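Local coordinates for protein putidaredoxin reductase (PDB 1Q1R) that binds FAD and, as the ferredoxin reductase of the cytochrome P450cam monooxygenase system, probably passes electrons from NADH through its flavin to putidaredoxin, at residues S194-H199 with P359-F364; A181-V184 with V188-P191; R202-D207 with D332-G337; V363-L366 with L372-D375; V377-E382 with G402-P407. One frame throughout, in Å; residues are numbered along the deposited sequence.

In the fold
Four of the five contacts gather round the five-stranded antiparallel sheet of the C-terminal part of this glutathione reductase fold. Interactions 1 and 3 lay helix 191-204 against that sheet, their centres about 12 Å apart, and interaction 2 shapes the loop leading into the same helix: Ser194 OG, within interaction 1, hydrogen-bonds to Arg183 NH1 at 2.7 Å. Interaction 4 pairs two strands of the sheet and shares Val363 and Phe364 with interaction 1. Interaction 5 follows along the chain and joins interaction 1 through Ser362 OG and Glu382 OE1, 2.7 Å apart. The Asp375 side chain of interaction 4 lies about 13 Å from the bound FAD.

Interaction 1 of 5, residues S194-H199 with P359-F364; sequences SAFYEH and PDFSVF
A T-shaped pair of phenylalanine rings, Phe196 and Phe361, makes a buried apolar contact between helix 191-204 and strand 360-367. The ring centroids are 5.1 Å apart and the planes stand at 89°, with Phe361 supplying the edge and Phe196 the face. Phe361 CZ sits over the middle of the Phe196 ring, while its neighbour Phe361 CE2 comes to 3.8 Å from Phe196 CD1. With CG anti to the backbone N (chi1 164°), Phe196 reaches out from the helix toward the strand. Phe361 holds its CG between the backbone N and the carbonyl carbon (chi1 59°), which directs the ring toward the helix.

The contact joins the pyridine nucleotide-disulphide oxidoreductase part of the glutathione reductase fold to its C-terminal antiparallel sheet, between segments 160 residues apart in sequence. Pro359, at the start of its segment, adds a smaller touch: its CG lies 4.2 Å from Phe196 CE1, oblique to the ring. On the helix itself, Phe196 CD2 lies over the face of the next ring, Tyr197, which packs in turn on Leu338 and Met340 of strand 336-342. Val377 of strand 370-377 touches both Pro359 and Phe361.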
# COMPACT_ATOMS: atom_id res chain seq x y z
N SER A 194 3.71 -6.36 17.87
CA SER A 194 5.06 -6.06 17.38
C SER A 194 5.95 -7.18 17.88
O SER A 194 6.82 -7.67 17.17
CB SER A 194 5.55 -4.73 17.94
OG SER A 194 4.80 -3.64 17.44
N ALA A 195 5.72 -7.57 19.13
CA ALA A 195 6.49 -8.64 19.75
C ALA A 195 6.37 -9.91 18.93
O ALA A 195 7.35 -10.63 18.73
CB ALA A 195 5.99 -8.88 21.17
N PHE A 196 5.16 -10.20 18.46
CA PHE A 196 4.94 -11.39 17.65
C PHE A 196 5.83 -11.35 16.40
O PHE A 196 6.55 -12.31 16.11
CB PHE A 196 3.47 -11.49 17.23
CG PHE A 196 3.23 -12.45 16.11
CD1 PHE A 196 3.29 -13.83 16.32
CD2 PHE A 196 2.97 -11.98 14.82
CE1 PHE A 196 3.11 -14.72 15.26
CE2 PHE A 196 2.79 -12.85 13.76
CZ PHE A 196 2.86 -14.23 13.98
N TYR A 197 5.76 -10.25 15.65
CA TYR A 197 6.56 -10.11 14.44
C TYR A 197 8.06 -10.15 14.70
O TYR A 197 8.81 -10.85 14.02
CB TYR A 197 6.22 -8.82 13.70
CG TYR A 197 4.91 -8.87 12.95
CD1 TYR A 197 3.78 -8.20 13.43
CD2 TYR A 197 4.79 -9.58 11.76
CE1 TYR A 197 2.57 -8.25 12.74
CE2 TYR A 197 3.58 -9.64 11.06
CZ TYR A 197 2.48 -8.97 11.56
OH TYR A 197 1.29 -9.00 10.86
N GLU A 198 8.51 -9.40 15.70
CA GLU A 198 9.93 -9.38 16.03
C GLU A 198 10.43 -10.78 16.38
O GLU A 198 11.49 -11.21 15.90
CB GLU A 198 10.18 -8.39 17.17
CG GLU A 198 10.08 -6.94 16.69
CD GLU A 198 10.19 -5.92 17.81
OE1 GLU A 198 10.92 -6.18 18.79
OE2 GLU A 198 9.57 -4.84 17.70
N HIS A 199 9.67 -11.52 17.18
CA HIS A 199 10.07 -12.87 17.55
C HIS A 199 9.98 -13.80 16.34
O HIS A 199 10.83 -14.67 16.13
CB HIS A 199 9.19 -13.40 18.68
CG HIS A 199 9.48 -14.82 19.06
ND1 HIS A 199 8.79 -15.89 18.53
CD2 HIS A 199 10.41 -15.35 19.89
CE1 HIS A 199 9.28 -17.02 19.02
NE2 HIS A 199 10.26 -16.72 19.84
N PRO A 359 1.19 -18.71 15.29
CA PRO A 359 0.62 -17.88 14.22
C PRO A 359 -0.81 -18.34 13.95
O PRO A 359 -1.10 -18.95 12.92
CB PRO A 359 1.54 -18.15 13.03
CG PRO A 359 2.82 -18.61 13.67
CD PRO A 359 2.32 -19.50 14.78
N ASP A 360 -1.69 -18.05 14.90
CA ASP A 360 -3.09 -18.44 14.80
C ASP A 360 -3.89 -17.69 15.85
O ASP A 360 -4.17 -18.22 16.93
CB ASP A 360 -3.21 -19.95 15.00
CG ASP A 360 -4.63 -20.39 15.25
OD1 ASP A 360 -5.55 -19.89 14.57
OD2 ASP A 360 -4.83 -21.26 16.13
N PHE A 361 -4.25 -16.45 15.54
CA PHE A 361 -4.99 -15.63 16.47
C PHE A 361 -5.54 -14.39 15.79
O PHE A 361 -5.23 -14.11 14.63
CB PHE A 361 -4.08 -15.21 17.63
CG PHE A 361 -2.86 -14.43 17.19
CD1 PHE A 361 -2.95 -13.09 16.84
CD2 PHE A 361 -1.62 -15.06 17.10
CE1 PHE A 361 -1.83 -12.38 16.42
CE2 PHE A 361 -0.49 -14.36 16.69
CZ PHE A 361 -0.59 -13.01 16.34
N SER A 362 -6.38 -13.67 16.53
CA SER A 362 -6.97 -12.43 16.05
C SER A 362 -6.79 -11.41 17.16
O SER A 362 -6.92 -11.75 18.34
CB SER A 362 -8.45 -12.62 15.74
OG SER A 362 -8.63 -13.55 14.69
N VAL A 363 -6.49 -10.18 16.80
CA VAL A 363 -6.30 -9.12 17.78
C VAL A 363 -7.32 -8.03 17.51
O VAL A 363 -7.34 -7.42 16.43
CB VAL A 363 -4.87 -8.53 17.70
CG1 VAL A 363 -4.66 -7.51 18.82
CG2 VAL A 363 -3.84 -9.64 17.82
N PHE A 364 -8.18 -7.79 18.50
CA PHE A 364 -9.21 -6.77 18.37
C PHE A 364 -8.76 -5.46 19.00
O PHE A 364 -8.35 -5.42 20.15
CB PHE A 364 -10.51 -7.24 19.02
CG PHE A 364 -11.10 -8.48 18.39
CD1 PHE A 364 -10.61 -9.74 18.70
CD2 PHE A 364 -12.13 -8.37 17.45
CE1 PHE A 364 -11.12 -10.88 18.08
CE2 PHE A 364 -12.65 -9.50 16.83
CZ PHE A 364 -12.15 -10.76 17.14

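Interaction 2 of 5, residues A181-V184 with V188-P191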
# COMPACT_ATOMS: atom_id res chain seq x y z
N ALA A 181 12.04 3.31 15.26
CA ALA A 181 11.02 3.16 16.30
C ALA A 181 11.43 2.11 17.33
O ALA A 181 12.27 1.25 17.05
CB ALA A 181 9.70 2.78 15.66
N ALA A 182 10.82 2.19 18.51
CA ALA A 182 11.11 1.26 19.60
C ALA A 182 10.68 -0.17 19.30
O ALA A 182 11.19 -1.13 19.88
CB ALA A 182 10.45 1.75 20.88
N ARG A 183 9.71 -0.31 18.39
CA ARG A 183 9.21 -1.62 18.00
C ARG A 183 8.69 -1.53 16.57
O ARG A 183 8.18 -0.49 16.16
CB ARG A 183 8.10 -2.08 18.96
CG ARG A 183 6.92 -1.11 19.07
CD ARG A 183 5.99 -1.52 20.22
NE ARG A 183 4.86 -0.61 20.38
CZ ARG A 183 3.79 -0.59 19.58
NH1 ARG A 183 3.70 -1.43 18.56
NH2 ARG A 183 2.82 0.28 19.80
N VAL A 184 8.83 -2.61 15.81
CA VAL A 184 8.36 -2.59 14.43
C VAL A 184 6.86 -2.38 14.36
O VAL A 184 6.12 -2.83 15.24
CB VAL A 184 8.72 -3.91 13.69
CG1 VAL A 184 10.23 -4.11 13.68
CG2 VAL A 184 8.03 -5.08 14.35
N VAL A 188 0.97 1.25 13.85
CA VAL A 188 -0.28 0.59 13.49
C VAL A 188 -0.67 -0.64 14.31
O VAL A 188 -1.78 -1.16 14.15
CB VAL A 188 -0.27 0.20 12.00
CG1 VAL A 188 -0.02 1.43 11.15
CG2 VAL A 188 0.80 -0.85 11.74
N THR A 189 0.22 -1.11 15.18
CA THR A 189 -0.10 -2.28 15.98
C THR A 189 0.18 -2.07 17.46
O THR A 189 0.86 -1.12 17.85
CB THR A 189 0.69 -3.51 15.53
OG1 THR A 189 2.08 -3.34 15.86
CG2 THR A 189 0.56 -3.71 14.03
N ALA A 190 -0.35 -2.97 18.27
CA ALA A 190 -0.14 -2.92 19.71
C ALA A 190 1.17 -3.64 19.99
O ALA A 190 1.58 -4.51 19.23
CB ALA A 190 -1.29 -3.60 20.44
N PRO A 191 1.85 -3.28 21.09
CA PRO A 191 3.12 -3.89 21.49
C PRO A 191 3.19 -5.41 21.36
O PRO A 191 4.12 -5.94 20.76
CB PRO A 191 3.29 -3.40 22.92
CG PRO A 191 2.71 -2.03 22.86
CD PRO A 191 1.43 -2.26 22.07
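The loop that carries the chain from strand 174-178 to helix 191-204 is tied across itself by Arg183, whose guanidinium reaches the backbone carbonyl of Thr189 and lies against Pro191. Two nitrogens share one acceptor end-on: Arg183 NH1 is 2.9 Å from Thr189 O and Arg183 NH2 is 3.1 Å from the same oxygen. The oxygen lies close to the guanidinium plane, but the two donors meet the carbonyl differently. NH2 approaches in the carbonyl plane, whereas NH1 stands well above it, 57° out. Both bonds are bent, as expected when a single atom sits in the fork between two N-H groups.

Arg183 starts with CG between its backbone N and carbonyl carbon (chi1 56°) and then runs extended to NE, which carries the guanidinium across the loop. There one face of the group lies over the start of the helix. Pro191 N is 3.6 Å above its centre, and Pro191 CG is 3.6 Å from Arg183 NE. The setting is consistent with a strand-to-helix connection of the Rossmann-type NAD domain of the glutathione reductase fold: Ala190 takes the N-cap position and Pro191 is the first residue of helix 191-204. The first turn of that helix is gripped as well, since Ser194 OG hydrogen-bonds to both Arg183 NH1 and Val184 O. NH1 thus serves a hydroxyl as well as the carbonyl, which helps to fix the rotation of the guanidinium. Thr189 OG1 makes its own hydrogen bond to Leu185 O.

Interaction 3 of 5, residues R202-D207 with D332-G337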
# COMPACT_ATOMS: atom_id res chain seq x y z
N ARG A 202 13.11 -12.89 14.11
CA ARG A 202 14.36 -13.25 14.78
C ARG A 202 14.49 -14.76 14.81
O ARG A 202 15.57 -15.31 14.61
CB ARG A 202 14.40 -12.67 16.20
CG ARG A 202 14.71 -11.18 16.24
CD ARG A 202 14.59 -10.59 17.64
NE ARG A 202 14.91 -9.16 17.64
CZ ARG A 202 14.32 -8.25 18.42
NH1 ARG A 202 13.37 -8.61 19.27
NH2 ARG A 202 14.68 -6.98 18.33
N GLU A 203 13.37 -15.44 15.05
CA GLU A 203 13.36 -16.90 15.09
C GLU A 203 13.79 -17.45 13.73
O GLU A 203 14.48 -18.47 13.65
CB GLU A 203 11.95 -17.39 15.41
CG GLU A 203 11.85 -18.88 15.69
CD GLU A 203 11.96 -19.19 17.18
OE1 GLU A 203 12.99 -18.82 17.80
OE2 GLU A 203 11.02 -19.80 17.72
N ALA A 204 13.39 -16.76 12.67
CA ALA A 204 13.73 -17.18 11.31
C ALA A 204 15.19 -16.87 10.97
O ALA A 204 15.73 -17.38 9.99
CB ALA A 204 12.80 -16.49 10.31
N GLY A 205 15.84 -16.05 11.79
CA GLY A 205 17.23 -15.72 11.53
C GLY A 205 17.50 -14.24 11.31
O GLY A 205 18.65 -13.82 11.26
N VAL A 206 16.45 -13.45 11.19
CA VAL A 206 16.61 -12.02 11.00
C VAL A 206 17.09 -11.34 12.27
O VAL A 206 16.57 -11.61 13.36
CB VAL A 206 15.29 -11.34 10.59
CG1 VAL A 206 15.49 -9.83 10.45
CG2 VAL A 206 14.79 -11.93 9.29
N ASP A 207 18.08 -10.46 12.14
CA ASP A 207 18.57 -9.72 13.29
C ASP A 207 17.91 -8.35 13.23
O ASP A 207 18.35 -7.47 12.49
CB ASP A 207 20.09 -9.57 13.24
CG ASP A 207 20.62 -8.62 14.31
OD1 ASP A 207 19.94 -8.43 15.34
OD2 ASP A 207 21.71 -8.06 14.11
N ASP A 332 2.06 -11.00 3.43
CA ASP A 332 2.48 -12.39 3.38
C ASP A 332 3.92 -12.46 3.87
O ASP A 332 4.81 -11.89 3.24
CB ASP A 332 2.42 -12.94 1.96
CG ASP A 332 1.00 -13.11 1.45
OD1 ASP A 332 0.84 -13.47 0.26
OD2 ASP A 332 0.05 -12.91 2.24
N GLN A 333 4.13 -13.13 4.99
CA GLN A 333 5.46 -13.29 5.56
C GLN A 333 5.59 -14.73 6.02
O GLN A 333 4.76 -15.22 6.79
CB GLN A 333 5.63 -12.33 6.75
CG GLN A 333 5.54 -10.85 6.38
CD GLN A 333 5.50 -9.96 7.60
OE1 GLN A 333 6.23 -10.19 8.57
NE2 GLN A 333 4.67 -8.93 7.56
N TYR A 334 6.62 -15.42 5.53
CA TYR A 334 6.85 -16.81 5.89
C TYR A 334 5.58 -17.64 5.74
O TYR A 334 5.21 -18.40 6.64
CB TYR A 334 7.38 -16.93 7.32
CG TYR A 334 8.57 -16.04 7.61
CD1 TYR A 334 8.46 -14.96 8.48
CD2 TYR A 334 9.80 -16.29 7.02
CE1 TYR A 334 9.56 -14.13 8.75
CE2 TYR A 334 10.90 -15.47 7.27
CZ TYR A 334 10.77 -14.40 8.14
OH TYR A 334 11.86 -13.60 8.40
N GLU A 335 4.90 -17.49 4.61
CA GLU A 335 3.67 -18.24 4.32
C GLU A 335 2.56 -18.05 5.35
O GLU A 335 1.63 -18.85 5.41
CB GLU A 335 3.98 -19.74 4.18
CG GLU A 335 4.87 -20.10 3.00
CD GLU A 335 5.23 -21.57 2.97
OE1 GLU A 335 4.31 -22.41 2.85
OE2 GLU A 335 6.43 -21.90 3.07
N ILE A 336 2.66 -17.00 6.16
CA ILE A 336 1.64 -16.72 7.16
C ILE A 336 0.59 -15.78 6.57
O ILE A 336 0.92 -14.76 5.97
CB ILE A 336 2.26 -16.05 8.41
CG1 ILE A 336 3.19 -17.03 9.11
CG2 ILE A 336 1.16 -15.57 9.34
CD1 ILE A 336 3.90 -16.45 10.31
N GLY A 337 -0.68 -16.14 6.74
CA GLY A 337 -1.76 -15.32 6.21
C GLY A 337 -2.09 -14.17 7.14
O GLY A 337 -2.84 -14.33 8.11
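Tyr334 OH has its hydrogen-bond partner just outside the two segments, and two methyls pack on it across the contact: Val206 CG2 at 3.5 Å and Ala204 CB at 3.6 Å. The tyrosine stands on a type I' beta turn from Gln333 to Ile336, closed by a bond of 2.8 Å from Ile336 N to Gln333 O, which links strands 328-333 and 336-342 in a tight hairpin. Facing it is the C-terminal end of helix 191-204, finished by a Schellman motif in which Gly205 takes positive phi and Gly205 N bonds to Arg202 O at 2.9 Å.

The contact therefore sets a hairpin of the C-terminal sheet against a helix end in the pyridine nucleotide-disulphide oxidoreductase part of the fold. Tyr334 has its CG anti to the carbonyl carbon (chi1 -52°), and the ring extends from the turn so that its hydroxyl end enters the angle between Ala204 and Val206. His201 meets the Tyr334 ring edge-to-face, and Leu200 and Ala166 also touch its side chain, so two helices line the tyrosine. The Ala204 methyl takes an oblique position beside the ring, with CB 3.6 Å from Tyr334 CZ and 3.7 Å from Tyr334 CE2.

Interaction 4 of 5, residues V363-L366 with L372-D375; sequences VFYL and LAVD
Phe364 and Val374 lie side by side on one face of the sheet, pointing the same way, and the valine turns both its methyls to the ring. Val374 CG1 is over the face of Phe364, 4.2 Å from the centroid and offset toward the rim, a CH-pi contact. Val374 CG2, on the same side of the ring, lies 3.4 Å from Phe364 CD2.

On the other face, Tyr365 and Asp375 cross obliquely, ring and carboxylate planes 58° apart. Tyr365 has CG anti to its carbonyl carbon (chi1 -66°), and the side chain leans back over the Val363 side of the hairpin, so that Tyr365 OH comes 2.8 Å from Asp375 OD1, a weak hydrogen bond by its geometry. The same hydroxyl is in a weak bond with Ala190 N, where the loop before helix 191-204 meets the sheet. Ala373 O lies near the plane of the Tyr365 ring, at its edge.

These residues belong to the antiparallel hairpin of strands 360-367 and 370-377. Phe364 and Val374 form a non-hydrogen-bonded pair, flanked by the hydrogen-bonded pairs Val363-Asp375 and Tyr365-Ala373. In the first of these, Val363 N reaches Asp375 O at 2.8 Å, and Asp375 N returns a bond to Val363 O. Toward the turn the regular pairing gives way to a classic beta bulge: Leu372 and Ala373 both face Tyr365, whose O takes a bond of 2.7 Å from Leu372 N and a weak one of 3.4 Å from Ala373 N.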
# COMPACT_ATOMS: atom_id res chain seq x y z
N VAL A 363 -6.49 -10.18 16.80
CA VAL A 363 -6.30 -9.12 17.78
C VAL A 363 -7.32 -8.03 17.51
O VAL A 363 -7.34 -7.42 16.43
CB VAL A 363 -4.87 -8.53 17.70
CG1 VAL A 363 -4.66 -7.51 18.82
CG2 VAL A 363 -3.84 -9.64 17.82
N PHE A 364 -8.18 -7.79 18.50
CA PHE A 364 -9.21 -6.77 18.37
C PHE A 364 -8.76 -5.46 19.00
O PHE A 364 -8.35 -5.42 20.15
CB PHE A 364 -10.51 -7.24 19.02
CG PHE A 364 -11.10 -8.48 18.39
CD1 PHE A 364 -10.61 -9.74 18.70
CD2 PHE A 364 -12.13 -8.37 17.45
CE1 PHE A 364 -11.12 -10.88 18.08
CE2 PHE A 364 -12.65 -9.50 16.83
CZ PHE A 364 -12.15 -10.76 17.14
N TYR A 365 -8.84 -4.38 18.23
CA TYR A 365 -8.47 -3.05 18.72
C TYR A 365 -9.75 -2.30 19.07
O TYR A 365 -10.60 -2.07 18.21
CB TYR A 365 -7.69 -2.28 17.65
CG TYR A 365 -6.35 -2.89 17.32
CD1 TYR A 365 -6.26 -4.09 16.60
CD2 TYR A 365 -5.17 -2.29 17.75
CE1 TYR A 365 -5.02 -4.67 16.33
CE2 TYR A 365 -3.93 -2.86 17.48
CZ TYR A 365 -3.86 -4.05 16.77
OH TYR A 365 -2.64 -4.61 16.51
N LEU A 366 -9.88 -1.93 20.34
CA LEU A 366 -11.07 -1.22 20.79
C LEU A 366 -10.81 0.15 21.41
O LEU A 366 -9.74 0.41 21.96
CB LEU A 366 -11.84 -2.07 21.82
CG LEU A 366 -12.39 -3.44 21.43
CD1 LEU A 366 -11.26 -4.45 21.32
CD2 LEU A 366 -13.40 -3.90 22.47
N LEU A 372 -12.44 -1.03 16.59
CA LEU A 372 -11.88 -0.17 15.54
C LEU A 372 -11.25 -0.97 14.41
O LEU A 372 -11.42 -0.65 13.24
CB LEU A 372 -10.83 0.76 16.14
CG LEU A 372 -11.29 1.82 17.14
CD1 LEU A 372 -10.08 2.51 17.75
CD2 LEU A 372 -12.20 2.83 16.45
N ALA A 373 -10.51 -2.01 14.77
CA ALA A 373 -9.84 -2.84 13.77
C ALA A 373 -9.51 -4.21 14.33
O ALA A 373 -9.57 -4.43 15.53
CB ALA A 373 -8.56 -2.15 13.30
N VAL A 374 -9.17 -5.13 13.43
CA VAL A 374 -8.80 -6.47 13.83
C VAL A 374 -7.68 -6.97 12.94
O VAL A 374 -7.77 -6.89 11.71
CB VAL A 374 -9.98 -7.46 13.71
CG1 VAL A 374 -9.56 -8.83 14.24
CG2 VAL A 374 -11.19 -6.94 14.48
N ASP A 375 -6.61 -7.44 13.56
CA ASP A 375 -5.49 -8.00 12.82
C ASP A 375 -5.65 -9.50 12.99
O ASP A 375 -5.71 -10.00 14.12
CB ASP A 375 -4.15 -7.54 13.42
CG ASP A 375 -3.86 -6.06 13.19
OD1 ASP A 375 -2.93 -5.53 13.84
OD2 ASP A 375 -4.55 -5.42 12.36

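Interaction 5 of 5, residues V377-E382 with G402-P407; sequences VNRPVE and GDESVP
Arg379 reaches Glu404 across this surface contact, and the segment that carries it begins two residues earlier as strand 370-377 ends. Val377 closes the strand with a backbone pairing to Phe361 and packs on Ile336 and Leu338. Asn378, in the turn that follows, ties the chain to its neighbours, ND2 bonding to Pro359 O and OD1 to Gly337 N. Arg379 takes the N-cap position of helix 380-391 and makes the crossing to Gly402-Pro407. Its chain runs extended from CG to NE and meets the Glu404 side chain at about a right angle, yet guanidinium and carboxylate are nearly coplanar, 17° apart.

One carboxylate oxygen takes both bonds. Arg379 NH2 lies 2.6 Å from Glu404 OE2, nearly along the C-O axis, in a salt bridge with an N-H...O angle of 157°; Arg379 NH1 adds a weak bond of 3.1 Å to the same OE2. In the first turn of the helix, Glu382 turns back to the cap residue, its OE1 3.0 Å from Arg379 NH1 and met from above the carboxylate plane. Glu404 itself stands on a type I turn from Asp403 to Val406, which an Asx turn reinforces: Asp403 OD1 accepts from Ser405 N at 2.9 Å and from Ser405 OG.

Asp360 also pairs with Arg379, at NE, so three carboxylates surround one guanidinium, while Arg353 NE pairs with Glu382 OE2. Together the two arginines probably offset the repulsion between Glu382 and Glu404, whose OE2 atoms are 5.6 Å apart.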
# COMPACT_ATOMS: atom_id res chain seq x y z
N VAL A 377 -4.23 -13.44 12.08
CA VAL A 377 -3.06 -14.21 11.67
C VAL A 377 -3.50 -15.65 11.41
O VAL A 377 -3.78 -16.40 12.35
CB VAL A 377 -1.97 -14.18 12.75
CG1 VAL A 377 -0.83 -15.11 12.38
CG2 VAL A 377 -1.47 -12.75 12.93
N ASN A 378 -3.56 -16.02 10.14
CA ASN A 378 -4.00 -17.34 9.72
C ASN A 378 -5.43 -17.62 10.16
O ASN A 378 -5.77 -18.74 10.53
CB ASN A 378 -3.07 -18.44 10.25
CG ASN A 378 -1.75 -18.52 9.49
OD1 ASN A 378 -1.69 -18.23 8.29
ND2 ASN A 378 -0.70 -18.93 10.18
N ARG A 379 -6.27 -16.59 10.13
CA ARG A 379 -7.68 -16.73 10.50
C ARG A 379 -8.58 -16.02 9.50
O ARG A 379 -9.18 -14.98 9.80
CB ARG A 379 -7.91 -16.20 11.91
CG ARG A 379 -7.25 -17.07 12.96
CD ARG A 379 -7.91 -16.91 14.31
NE ARG A 379 -7.33 -17.83 15.28
CZ ARG A 379 -7.77 -17.98 16.53
NH1 ARG A 379 -8.80 -17.26 16.97
NH2 ARG A 379 -7.17 -18.85 17.33
N PRO A 380 -8.70 -16.58 8.29
CA PRO A 380 -9.51 -16.02 7.21
C PRO A 380 -11.00 -15.86 7.54
O PRO A 380 -11.63 -14.89 7.11
CB PRO A 380 -9.26 -16.99 6.05
CG PRO A 380 -9.00 -18.29 6.75
CD PRO A 380 -8.10 -17.87 7.88
N VAL A 381 -11.56 -16.80 8.30
CA VAL A 381 -12.97 -16.71 8.65
C VAL A 381 -13.22 -15.58 9.64
O VAL A 381 -14.13 -14.76 9.44
CB VAL A 381 -13.49 -18.03 9.23
CG1 VAL A 381 -14.97 -17.89 9.59
CG2 VAL A 381 -13.31 -19.16 8.21
N GLU A 382 -12.43 -15.52 10.70
CA GLU A 382 -12.61 -14.46 11.68
C GLU A 382 -12.32 -13.11 11.03
O GLU A 382 -12.83 -12.08 11.46
CB GLU A 382 -11.72 -14.67 12.91
CG GLU A 382 -11.98 -16.01 13.62
CD GLU A 382 -11.51 -16.04 15.07
OE1 GLU A 382 -10.50 -15.38 15.39
OE2 GLU A 382 -12.16 -16.74 15.88
N GLY A 402 -12.35 -12.37 23.32
CA GLY A 402 -11.17 -13.18 23.57
C GLY A 402 -11.46 -14.61 24.01
O GLY A 402 -10.53 -15.40 24.20
N ASP A 403 -12.74 -14.93 24.16
CA ASP A 403 -13.16 -16.27 24.58
C ASP A 403 -13.32 -17.21 23.38
O ASP A 403 -14.33 -17.16 22.68
CB ASP A 403 -14.50 -16.18 25.32
CG ASP A 403 -14.87 -17.48 26.01
OD1 ASP A 403 -14.40 -18.55 25.56
OD2 ASP A 403 -15.64 -17.43 26.99
N GLU A 404 -12.34 -18.07 23.17
CA GLU A 404 -12.38 -18.99 22.05
C GLU A 404 -13.41 -20.11 22.13
O GLU A 404 -13.63 -20.83 21.16
CB GLU A 404 -10.99 -19.58 21.81
CG GLU A 404 -9.99 -18.53 21.34
CD GLU A 404 -8.75 -19.15 20.75
OE1 GLU A 404 -7.94 -19.70 21.52
OE2 GLU A 404 -8.60 -19.08 19.52
N SER A 405 -14.05 -20.27 23.29
CA SER A 405 -15.06 -21.31 23.43
C SER A 405 -16.38 -20.79 22.87
O SER A 405 -17.34 -21.53 22.72
CB SER A 405 -15.23 -21.70 24.90
OG SER A 405 -15.85 -20.66 25.64
N VAL A 406 -16.40 -19.49 22.57
CA VAL A 406 -17.59 -18.83 22.03
C VAL A 406 -17.32 -18.37 20.59
O VAL A 406 -16.58 -17.41 20.38
CB VAL A 406 -17.97 -17.59 22.87
CG1 VAL A 406 -19.22 -16.95 22.32
CG2 VAL A 406 -18.15 -17.99 24.33
N PRO A 407 -17.90 -19.05 19.60
CA PRO A 407 -17.70 -18.69 18.19
C PRO A 407 -18.03 -17.23 17.90
O PRO A 407 -19.02 -16.69 18.40
CB PRO A 407 -18.61 -19.66 17.45
CG PRO A 407 -18.59 -20.87 18.33
CD PRO A 407 -18.75 -20.26 19.70